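Long-range contacts in P-granule scaffold (Caenorhabditis japonica, PDB 5W4A), which probably serves as a scaffold of germ (P) granules, the RNA-protein condensates of the worm germline, here represented by its largely helical N-terminal domain: residues Y17-L22 against Q62-S67; V9-I14 against L22-V27. All blocks are in the same frame, centred on the assembly; numbering follows the deposited sequence.

Contact 1 of 2, residues Y17-L22 against Q62-S67; sequences YFFPNL and QILFPS
The amide nitrogen ND2 of Asn21 donates a hydrogen bond to the backbone O of Ile63, 2.9 Å away, joining the first turn of helix 20-28 to the last turn of helix 57-64 in this largely helical domain. The bond bends only moderately at the hydrogen, at 158°, and lands on a lone pair in the carbonyl plane of Ile63, with the acceptor also close to the amide plane of Asn21. CG of Asn21 stands anti to the backbone N (chi1 -166°), which carries the amide across to the other helix. There ND2 also lies against the Pro66 ring, 3.7 Å from CG of that proline, so the amide is flanked by the chain just after the helix ends at Leu64.

Deeper in, apolar branches take over. Ile63 lays its CG2 methyl beside the backbone of Leu22 and 4.1 Å from CB of that leucine, while Phe43 of helix 42-47 touches both residues. Phe19, the N-cap residue of helix 20-28, has its ring edge-to-face with Phe175. In one of its two modelled conformers, Leu64 brings CD2 obliquely to CD1 of the Phe19 ring at 4.1 Å, and the same methyl sits 3.9 Å from O of Phe18.

Contact 2 of 2, residues V9-I14 against L22-V27; sequences VEFLGI and LALYAV
Phe11 leans from strand 9-11 onto helix 20-28, and its atoms meet Val27, Ala23 and Leu24 in turn. CB lies 4.2 Å from CG2 of Val27. Farther out, CD1 reaches the methyl CB of Ala23, and CD2 on the other side of the ring touches CD1 of Leu24 at 3.9 Å; CE2 borders the same leucine. Leu24 also lays its CB over the ring centre, 4.1 Å from the centroid and 7° off the normal, a CH-pi contact on the ring face. A chi1 of -60°, with CG beside the backbone N and anti to the carbonyl carbon, helps bring that face to Leu24 CB. Without the ring, as with an alanine here, Leu24 would probably lose the face it rests on and a gap would open beside Ala23.

The strand belongs to a beta hairpin: a type I' turn from Phe11 to Ile14 links it to strand 14-16, closed by paired backbone bonds between Phe11 and Ile14. Gly13, at phi 88°, occupies a turn position where a CB would jam against the preceding carbonyl O. Past the turn, Ile14 presses CG2 on the Ala23 methyl at 3.6 Å, and its CD1 slides past Val27. Val27 in turn sets both methyls against CB of Leu12, with CG2 3.5 Å from the backbone O of Phe11.

How the contacts relate
Both contacts use helix 20-28, and their centres lie about 11 Å apart. Leu22 belongs to a segment of each, but touches across only in contact 1. Contact 1 holds the start of the helix against the end of helix 57-64; contact 2 sets the following turns against the hairpin that precedes it in the chain. They also touch directly: O of Pro20 is 3.4 Å from CE1 of Phe11, and CB of Pro20 packs 3.8 Å from CG2 of Val9. Helix 169-179 reaches into both, with Phe170 touching Phe19, Leu22 and Ile14. Contact 1 is the more buried of the two. Bound PEG, probably from the crystallisation liquor, lies about 4 Å from the side chain of Pro66 and likewise from that of Phe11.

Contact 1 of 2, residues Y17-L22 against Q62-S67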
loop_
_atom_site.group_PDB
_atom_site.type_symbol
_atom_site.label_atom_id
_atom_site.label_comp_id
_atom_site.label_asym_id
_atom_site.label_seq_id
_atom_site.Cartn_x
_atom_site.Cartn_y
_atom_site.Cartn_z
ATOM N N TYR C 17 12.997 -9.143 1.703
ATOM C CA TYR C 17 13.813 -8.381 0.757
ATOM C C TYR C 17 15.089 -7.883 1.434
ATOM O O TYR C 17 16.199 -8.100 0.929
ATOM C CB TYR C 17 13.034 -7.182 0.151
ATOM C CG TYR C 17 13.975 -6.365 -0.656
ATOM C CD1 TYR C 17 14.485 -6.848 -1.862
ATOM C CD2 TYR C 17 14.464 -5.160 -0.166
ATOM C CE1 TYR C 17 15.458 -6.173 -2.554
ATOM C CE2 TYR C 17 15.422 -4.464 -0.857
ATOM C CZ TYR C 17 15.916 -4.973 -2.051
ATOM O OH TYR C 17 16.871 -4.308 -2.764
ATOM N N PHE C 18 14.945 -7.242 2.598
ATOM C CA PHE C 18 16.040 -6.476 3.200
ATOM C C PHE C 18 17.008 -7.335 4.013
ATOM O O PHE C 18 18.132 -6.898 4.271
ATOM C CB PHE C 18 15.473 -5.382 4.114
ATOM C CG PHE C 18 14.817 -4.238 3.381
ATOM C CD1 PHE C 18 13.438 -4.199 3.206
ATOM C CD2 PHE C 18 15.588 -3.186 2.875
ATOM C CE1 PHE C 18 12.844 -3.147 2.533
ATOM C CE2 PHE C 18 14.989 -2.130 2.212
ATOM C CZ PHE C 18 13.623 -2.115 2.022
ATOM N N PHE C 19 16.605 -8.542 4.434
ATOM C CA PHE C 19 17.378 -9.341 5.397
ATOM C C PHE C 19 17.540 -10.813 4.985
ATOM O O PHE C 19 17.352 -11.718 5.800
ATOM C CB PHE C 19 16.713 -9.254 6.770
ATOM C CG PHE C 19 16.636 -7.845 7.324
ATOM C CD1 PHE C 19 17.768 -7.223 7.779
ATOM C CD2 PHE C 19 15.423 -7.153 7.342
ATOM C CE1 PHE C 19 17.710 -5.908 8.291
ATOM C CE2 PHE C 19 15.358 -5.855 7.840
ATOM C CZ PHE C 19 16.518 -5.245 8.309
ATOM N N PRO C 20 17.931 -11.092 3.748
ATOM C CA PRO C 20 18.055 -12.524 3.370
ATOM C C PRO C 20 19.069 -13.328 4.175
ATOM O O PRO C 20 18.782 -14.491 4.500
ATOM C CB PRO C 20 18.450 -12.458 1.892
ATOM C CG PRO C 20 19.015 -11.104 1.689
ATOM C CD PRO C 20 18.253 -10.216 2.601
ATOM N N ASN C 21 20.245 -12.773 4.510
ATOM C CA ASN C 21 21.204 -13.586 5.260
ATOM C C ASN C 21 20.748 -13.779 6.704
ATOM O O ASN C 21 21.075 -14.805 7.314
ATOM C CB ASN C 21 22.598 -12.949 5.193
ATOM C CG ASN C 21 23.694 -13.894 5.640
ATOM O OD1 ASN C 21 23.677 -15.091 5.313
ATOM N ND2 ASN C 21 24.683 -13.356 6.353
ATOM N N LEU C 22 19.978 -12.836 7.260
ATOM C CA LEU C 22 19.422 -13.033 8.600
ATOM C C LEU C 22 18.401 -14.161 8.591
ATOM O O LEU C 22 18.366 -14.995 9.508
ATOM C CB LEU C 22 18.787 -11.735 9.104
ATOM C CG LEU C 22 18.082 -11.779 10.464
ATOM C CD1 LEU C 22 19.084 -12.051 11.563
ATOM C CD2 LEU C 22 17.367 -10.467 10.750
ATOM N N GLN C 62 27.924 -7.106 9.554
ATOM C CA GLN C 62 28.509 -8.407 9.246
ATOM C C GLN C 62 27.487 -9.365 8.657
ATOM O O GLN C 62 27.818 -10.169 7.770
ATOM C CB GLN C 62 29.132 -9.021 10.504
ATOM C CG GLN C 62 30.435 -8.371 10.931
ATOM C CD GLN C 62 31.495 -8.475 9.862
ATOM O OE1 GLN C 62 31.680 -9.535 9.257
ATOM N NE2 GLN C 62 32.173 -7.365 9.592
ATOM N N ILE C 63 26.249 -9.335 9.171
ATOM C CA ILE C 63 25.190 -10.168 8.623
ATOM C C ILE C 63 24.772 -9.661 7.246
ATOM O O ILE C 63 24.465 -10.452 6.347
ATOM C CB ILE C 63 24.000 -10.210 9.606
ATOM C CG1 ILE C 63 24.276 -11.189 10.755
ATOM C CG2 ILE C 63 22.677 -10.582 8.898
ATOM C CD1 ILE C 63 24.317 -12.682 10.350
ATOM N N LEU C 64 24.732 -8.339 7.066
ATOM C CA LEU C 64 24.311 -7.756 5.790
ATOM C C LEU C 64 25.343 -7.976 4.694
ATOM O O LEU C 64 24.985 -8.151 3.519
ATOM C CB LEU C 64 24.055 -6.261 5.966
ATOM C CG LEU C 64 22.819 -5.865 6.777
ATOM C CD1 LEU C 64 22.720 -4.371 6.788
ATOM C CD2 LEU C 64 21.530 -6.502 6.209
ATOM N N PHE C 65 26.625 -7.951 5.040
ATOM C CA PHE C 65 27.700 -8.032 4.053
ATOM C C PHE C 65 28.673 -9.153 4.410
ATOM O O PHE C 65 29.830 -8.895 4.763
ATOM C CB PHE C 65 28.438 -6.695 3.957
ATOM C CG PHE C 65 27.564 -5.532 3.541
ATOM C CD1 PHE C 65 27.376 -5.224 2.200
ATOM C CD2 PHE C 65 26.941 -4.729 4.490
ATOM C CE1 PHE C 65 26.586 -4.156 1.819
ATOM C CE2 PHE C 65 26.158 -3.658 4.118
ATOM C CZ PHE C 65 25.976 -3.364 2.771
ATOM N N PRO C 66 28.245 -10.408 4.299
ATOM C CA PRO C 66 29.165 -11.524 4.569
ATOM C C PRO C 66 30.263 -11.620 3.517
ATOM O O PRO C 66 30.164 -11.075 2.417
ATOM C CB PRO C 66 28.248 -12.748 4.537
ATOM C CG PRO C 66 27.105 -12.353 3.680
ATOM C CD PRO C 66 26.903 -10.887 3.920
ATOM N N SER C 67 31.339 -12.320 3.871
ATOM C CA SER C 67 32.430 -12.491 2.918
ATOM C C SER C 67 31.921 -13.178 1.661
ATOM O O SER C 67 31.091 -14.094 1.720
ATOM C CB SER C 67 33.569 -13.307 3.529
ATOM O OG SER C 67 34.574 -13.559 2.556
#

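Contact 2 of 2, residues V9-I14 against L22-V27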
loop_
_atom_site.group_PDB
_atom_site.type_symbol
_atom_site.label_atom_id
_atom_site.label_comp_id
_atom_site.label_asym_id
_atom_site.label_seq_id
_atom_site.Cartn_x
_atom_site.Cartn_y
_atom_site.Cartn_z
ATOM N N VAL C 9 13.149 -12.829 -1.684
ATOM C CA VAL C 9 13.562 -14.225 -1.581
ATOM C C VAL C 9 12.920 -14.820 -0.324
ATOM O O VAL C 9 12.405 -14.118 0.548
ATOM C CB VAL C 9 15.088 -14.379 -1.557
ATOM C CG1 VAL C 9 15.706 -13.780 -2.817
ATOM C CG2 VAL C 9 15.681 -13.716 -0.333
ATOM N N GLU C 10 12.945 -16.154 -0.247
ATOM C CA GLU C 10 12.312 -16.852 0.853
ATOM C C GLU C 10 13.213 -17.982 1.309
ATOM O O GLU C 10 13.891 -18.605 0.488
ATOM C CB GLU C 10 10.940 -17.387 0.427
ATOM C CG GLU C 10 10.137 -18.044 1.515
ATOM C CD GLU C 10 8.668 -18.238 1.099
ATOM O OE1 GLU C 10 8.095 -17.269 0.546
ATOM O OE2 GLU C 10 8.134 -19.327 1.379
ATOM N N PHE C 11 13.214 -18.222 2.628
ATOM C CA PHE C 11 13.892 -19.364 3.239
ATOM C C PHE C 11 12.926 -19.989 4.236
ATOM O O PHE C 11 12.639 -19.392 5.272
ATOM C CB PHE C 11 15.175 -18.942 3.954
ATOM C CG PHE C 11 16.188 -18.285 3.067
ATOM C CD1 PHE C 11 16.212 -16.917 2.935
ATOM C CD2 PHE C 11 17.104 -19.041 2.354
ATOM C CE1 PHE C 11 17.151 -16.293 2.107
ATOM C CE2 PHE C 11 18.060 -18.401 1.534
ATOM C CZ PHE C 11 18.051 -17.021 1.426
ATOM N N LEU C 12 12.415 -21.178 3.926
ATOM C CA LEU C 12 11.596 -21.961 4.883
ATOM C C LEU C 12 10.640 -21.103 5.748
ATOM O O LEU C 12 10.726 -21.054 6.982
ATOM C CB LEU C 12 12.480 -22.763 5.808
ATOM C CG LEU C 12 11.641 -23.776 6.589
ATOM C CD1 LEU C 12 11.081 -24.844 5.673
ATOM C CD2 LEU C 12 12.480 -24.383 7.682
ATOM N N GLY C 13 9.719 -20.463 5.082
ATOM C CA GLY C 13 8.696 -19.674 5.745
ATOM C C GLY C 13 9.051 -18.228 6.026
ATOM O O GLY C 13 8.200 -17.489 6.542
ATOM N N ILE C 14 10.268 -17.799 5.739
ATOM C CA ILE C 14 10.697 -16.436 6.022
ATOM C C ILE C 14 10.881 -15.751 4.663
ATOM O O ILE C 14 11.856 -15.996 3.956
ATOM C CB ILE C 14 11.971 -16.357 6.871
ATOM C CG1 ILE C 14 11.838 -17.183 8.175
ATOM C CG2 ILE C 14 12.229 -14.874 7.183
ATOM C CD1 ILE C 14 13.037 -17.048 9.142
ATOM N N LEU C 22 19.978 -12.836 7.260
ATOM C CA LEU C 22 19.422 -13.033 8.600
ATOM C C LEU C 22 18.401 -14.161 8.591
ATOM O O LEU C 22 18.366 -14.995 9.508
ATOM C CB LEU C 22 18.787 -11.735 9.104
ATOM C CG LEU C 22 18.082 -11.779 10.464
ATOM C CD1 LEU C 22 19.084 -12.051 11.563
ATOM C CD2 LEU C 22 17.367 -10.467 10.750
ATOM N N ALA C 23 17.530 -14.171 7.582
ATOM C CA ALA C 23 16.557 -15.247 7.452
ATOM C C ALA C 23 17.252 -16.602 7.335
ATOM O O ALA C 23 16.873 -17.564 8.001
ATOM C CB ALA C 23 15.676 -14.976 6.238
ATOM N N LEU C 24 18.242 -16.696 6.459
ATOM C CA LEU C 24 18.956 -17.943 6.273
ATOM C C LEU C 24 19.643 -18.364 7.565
ATOM O O LEU C 24 19.601 -19.544 7.939
ATOM C CB LEU C 24 19.990 -17.786 5.157
ATOM C CG LEU C 24 20.869 -19.028 4.924
ATOM C CD1 LEU C 24 20.022 -20.270 4.574
ATOM C CD2 LEU C 24 21.866 -18.753 3.817
ATOM N N TYR C 25 20.286 -17.414 8.250
ATOM C CA TYR C 25 20.920 -17.722 9.525
ATOM C C TYR C 25 19.923 -18.360 10.489
ATOM O O TYR C 25 20.216 -19.381 11.122
ATOM C CB TYR C 25 21.547 -16.459 10.150
ATOM C CG TYR C 25 22.255 -16.804 11.441
ATOM C CD1 TYR C 25 23.590 -17.145 11.431
ATOM C CD2 TYR C 25 21.566 -16.870 12.642
ATOM C CE1 TYR C 25 24.237 -17.510 12.605
ATOM C CE2 TYR C 25 22.195 -17.246 13.806
ATOM C CZ TYR C 25 23.532 -17.565 13.775
ATOM O OH TYR C 25 24.140 -17.947 14.949
ATOM N N ALA C 26 18.737 -17.768 10.611
ATOM C CA ALA C 26 17.768 -18.239 11.594
ATOM C C ALA C 26 17.257 -19.628 11.250
ATOM O O ALA C 26 17.048 -20.464 12.146
ATOM C CB ALA C 26 16.604 -17.250 11.686
ATOM N N VAL C 27 17.036 -19.891 9.957
ATOM C CA VAL C 27 16.568 -21.200 9.509
ATOM C C VAL C 27 17.608 -22.285 9.787
ATOM O O VAL C 27 17.256 -23.433 10.119
ATOM C CB VAL C 27 16.192 -21.127 8.015
ATOM C CG1 VAL C 27 16.109 -22.538 7.395
ATOM C CG2 VAL C 27 14.857 -20.339 7.849
#